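Local coordinates for ATP-dependent DNA helicase uvsW (Enterobacteria phage T4, PDB 1RIF), which uses ATP hydrolysis to unwind duplex DNA in the 3'-5' direction and drives branch migration of Holliday junctions in recombination-dependent repair, at residues 214-219 / 242-247. The protein carries 1 engineered substitution. Sequence-based numbering, arbitrary orientation.
Sequences TVVKQP and ISSIIS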
ATOM      1  N   THR A 214       9.814   3.233 -12.800  1.00 23.48           N
ATOM      2  CA  THR A 214       9.981   1.944 -13.458  1.00 22.68           C
ATOM      3  C   THR A 214       8.671   1.186 -13.354  1.00 22.16           C
ATOM      4  O   THR A 214       8.124   0.723 -14.350  1.00 22.22           O
ATOM      5  CB  THR A 214      11.072   1.104 -12.780  1.00 22.04           C
ATOM      6  OG1 THR A 214      12.353   1.684 -13.052  1.00 22.84           O
ATOM      7  CG2 THR A 214      11.038  -0.332 -13.294  1.00 22.99           C
ATOM      8  N   VAL A 215       8.183   1.078 -12.124  1.00 22.36           N
ATOM      9  CA  VAL A 215       6.954   0.372 -11.805  1.00 21.17           C
ATOM     10  C   VAL A 215       5.735   0.790 -12.629  1.00 21.24           C
ATOM     11  O   VAL A 215       4.977  -0.060 -13.096  1.00 20.70           O
ATOM     12  CB  VAL A 215       6.657   0.522 -10.292  1.00 20.81           C
ATOM     13  CG1 VAL A 215       5.232   0.129  -9.981  1.00 21.41           C
ATOM     14  CG2 VAL A 215       7.631  -0.336  -9.502  1.00 20.45           C
ATOM     15  N   VAL A 216       5.545   2.091 -12.811  1.00 20.90           N
ATOM     16  CA  VAL A 216       4.407   2.595 -13.573  1.00 21.10           C
ATOM     17  C   VAL A 216       4.390   2.115 -15.035  1.00 21.80           C
ATOM     18  O   VAL A 216       3.329   2.057 -15.661  1.00 21.57           O
ATOM     19  CB  VAL A 216       4.376   4.150 -13.531  1.00 23.02           C
ATOM     20  CG1 VAL A 216       3.405   4.684 -14.564  1.00 27.35           C
ATOM     21  CG2 VAL A 216       3.953   4.628 -12.145  1.00 21.26           C
ATOM     22  N   LYS A 217       5.557   1.758 -15.567  1.00 21.36           N
ATOM     23  CA  LYS A 217       5.679   1.284 -16.949  1.00 22.93           C
ATOM     24  C   LYS A 217       5.481  -0.219 -17.106  1.00 24.16           C
ATOM     25  O   LYS A 217       5.854  -0.791 -18.122  1.00 25.20           O
ATOM     26  CB  LYS A 217       7.052   1.646 -17.517  1.00 23.60           C
ATOM     27  CG  LYS A 217       7.351   3.128 -17.464  1.00 25.21           C
ATOM     28  CD  LYS A 217       8.661   3.472 -18.141  1.00 26.94           C
ATOM     29  CE  LYS A 217       9.844   2.829 -17.451  1.00 27.70           C
ATOM     30  NZ  LYS A 217      11.120   3.495 -17.868  1.00 28.41           N
ATOM     31  N   GLN A 218       4.900  -0.862 -16.101  1.00 27.09           N
ATOM     32  CA  GLN A 218       4.680  -2.299 -16.155  1.00 26.86           C
ATOM     33  C   GLN A 218       3.239  -2.611 -16.534  1.00 27.09           C
ATOM     34  O   GLN A 218       2.325  -1.853 -16.210  1.00 26.45           O
ATOM     35  CB  GLN A 218       5.005  -2.926 -14.797  1.00 29.34           C
ATOM     36  CG  GLN A 218       6.161  -3.911 -14.827  1.00 35.49           C
ATOM     37  CD  GLN A 218       7.490  -3.274 -15.189  1.00 37.57           C
ATOM     38  OE1 GLN A 218       8.446  -3.967 -15.521  1.00 39.87           O
ATOM     39  NE2 GLN A 218       7.556  -1.951 -15.118  1.00 41.18           N
ATOM     40  N   PRO A 219       3.017  -3.725 -17.248  1.00 26.45           N
ATOM     41  CA  PRO A 219       1.643  -4.070 -17.627  1.00 25.62           C
ATOM     42  C   PRO A 219       0.740  -4.270 -16.414  1.00 24.69           C
ATOM     43  O   PRO A 219       1.184  -4.747 -15.377  1.00 24.25           O
ATOM     44  CB  PRO A 219       1.812  -5.346 -18.461  1.00 26.37           C
ATOM     45  CG  PRO A 219       3.190  -5.854 -18.102  1.00 27.39           C
ATOM     46  CD  PRO A 219       3.988  -4.605 -17.917  1.00 23.99           C
ATOM     47  N   ILE A 242      -0.237   6.376  -8.377  1.00 22.39           N
ATOM     48  CA  ILE A 242      -1.176   5.573  -7.607  1.00 22.01           C
ATOM     49  C   ILE A 242      -2.336   5.098  -8.459  1.00 23.08           C
ATOM     50  O   ILE A 242      -2.576   3.897  -8.574  1.00 22.74           O
ATOM     51  CB  ILE A 242      -1.736   6.375  -6.405  1.00 22.05           C
ATOM     52  CG1 ILE A 242      -0.599   6.686  -5.419  1.00 21.51           C
ATOM     53  CG2 ILE A 242      -2.868   5.599  -5.739  1.00 20.68           C
ATOM     54  CD1 ILE A 242      -0.992   7.611  -4.282  1.00 20.69           C
ATOM     55  N   SER A 243      -3.057   6.033  -9.067  1.00 23.24           N
ATOM     56  CA  SER A 243      -4.195   5.643  -9.881  1.00 24.76           C
ATOM     57  C   SER A 243      -3.764   4.803 -11.074  1.00 25.39           C
ATOM     58  O   SER A 243      -4.573   4.082 -11.659  1.00 27.30           O
ATOM     59  CB  SER A 243      -4.991   6.880 -10.337  1.00 25.63           C
ATOM     60  OG  SER A 243      -4.175   7.834 -10.981  1.00 28.40           O
ATOM     61  N   SER A 244      -2.480   4.867 -11.412  1.00 25.01           N
ATOM     62  CA  SER A 244      -1.942   4.112 -12.539  1.00 23.92           C
ATOM     63  C   SER A 244      -1.741   2.608 -12.274  1.00 23.56           C
ATOM     64  O   SER A 244      -1.925   1.797 -13.178  1.00 23.13           O
ATOM     65  CB  SER A 244      -0.617   4.735 -12.988  1.00 23.80           C
ATOM     66  OG  SER A 244      -0.160   4.142 -14.181  1.00 25.49           O
ATOM     67  N   ILE A 245      -1.382   2.234 -11.046  1.00 21.88           N
ATOM     68  CA  ILE A 245      -1.146   0.822 -10.723  1.00 21.72           C
ATOM     69  C   ILE A 245      -2.085   0.201  -9.693  1.00 21.86           C
ATOM     70  O   ILE A 245      -2.039  -1.011  -9.480  1.00 22.62           O
ATOM     71  CB  ILE A 245       0.289   0.579 -10.172  1.00 21.16           C
ATOM     72  CG1 ILE A 245       0.433   1.224  -8.790  1.00 20.81           C
ATOM     73  CG2 ILE A 245       1.333   1.141 -11.128  1.00 23.38           C
ATOM     74  CD1 ILE A 245       1.656   0.756  -8.001  1.00 19.48           C
ATOM     75  N   ILE A 246      -2.924   1.008  -9.053  1.00 20.61           N
ATOM     76  CA  ILE A 246      -3.814   0.501  -8.016  1.00 20.80           C
ATOM     77  C   ILE A 246      -4.727  -0.664  -8.427  1.00 22.19           C
ATOM     78  O   ILE A 246      -4.863  -1.638  -7.685  1.00 22.48           O
ATOM     79  CB  ILE A 246      -4.664   1.653  -7.416  1.00 18.17           C
ATOM     80  CG1 ILE A 246      -5.395   1.161  -6.164  1.00 17.07           C
ATOM     81  CG2 ILE A 246      -5.626   2.200  -8.473  1.00 18.84           C
ATOM     82  CD1 ILE A 246      -6.039   2.275  -5.340  1.00 13.68           C
ATOM     83  N   SER A 247      -5.339  -0.577  -9.602  1.00 22.15           N
ATOM     84  CA  SER A 247      -6.224  -1.636 -10.075  1.00 24.16           C
ATOM     85  C   SER A 247      -5.454  -2.913 -10.399  1.00 25.18           C
ATOM     86  O   SER A 247      -5.999  -4.013 -10.301  1.00 26.15           O
ATOM     87  CB  SER A 247      -6.985  -1.175 -11.319  1.00 25.38           C
ATOM     88  OG  SER A 247      -7.842  -0.091 -11.018  1.00 28.59           O
TER
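Val-215 and Ile-245 make the apolar centre of this small contact, their side chains crossing at about a right angle. The CG1 methyl of Val-215 touches two methyls of the isoleucine, 4.1 Å from the terminal Ile-245 CD1 and 4.2 Å from the branch methyl Ile-245 CG2. With chi1 at 68°, CG1 of Ile-245 sits over its own backbone and carries CD1 to Val-215, while the CG2 branch lies 4.2 Å from Val-216 CA. Phe-223 packs on both Val-215 and Ile-245, and Met-275 of helix 269-276 adds to the cover over Ile-245.

At the more open margin, Val-216 CG1 lies 3.6 Å from Ser-244 OG, a van der Waals contact between methyl and hydroxyl. No hydrogen bond links the two segments.

Backbone bonds shape each side separately. A type I turn from Val-215 to Gln-218 is closed by Gln-218 N to Val-215 O (3.1 Å), while Ile-242 O accepts from the N atoms of Ile-245 and Ile-246. The contact thus joins helix 212-215 and the turn beginning at Val-215 to helix 239-245; the helices follow parallel strands 207-210 and 226-232 in the first (N-terminal) RecA-like domain of this SF2 helicase, which carries the ATP-binding motifs.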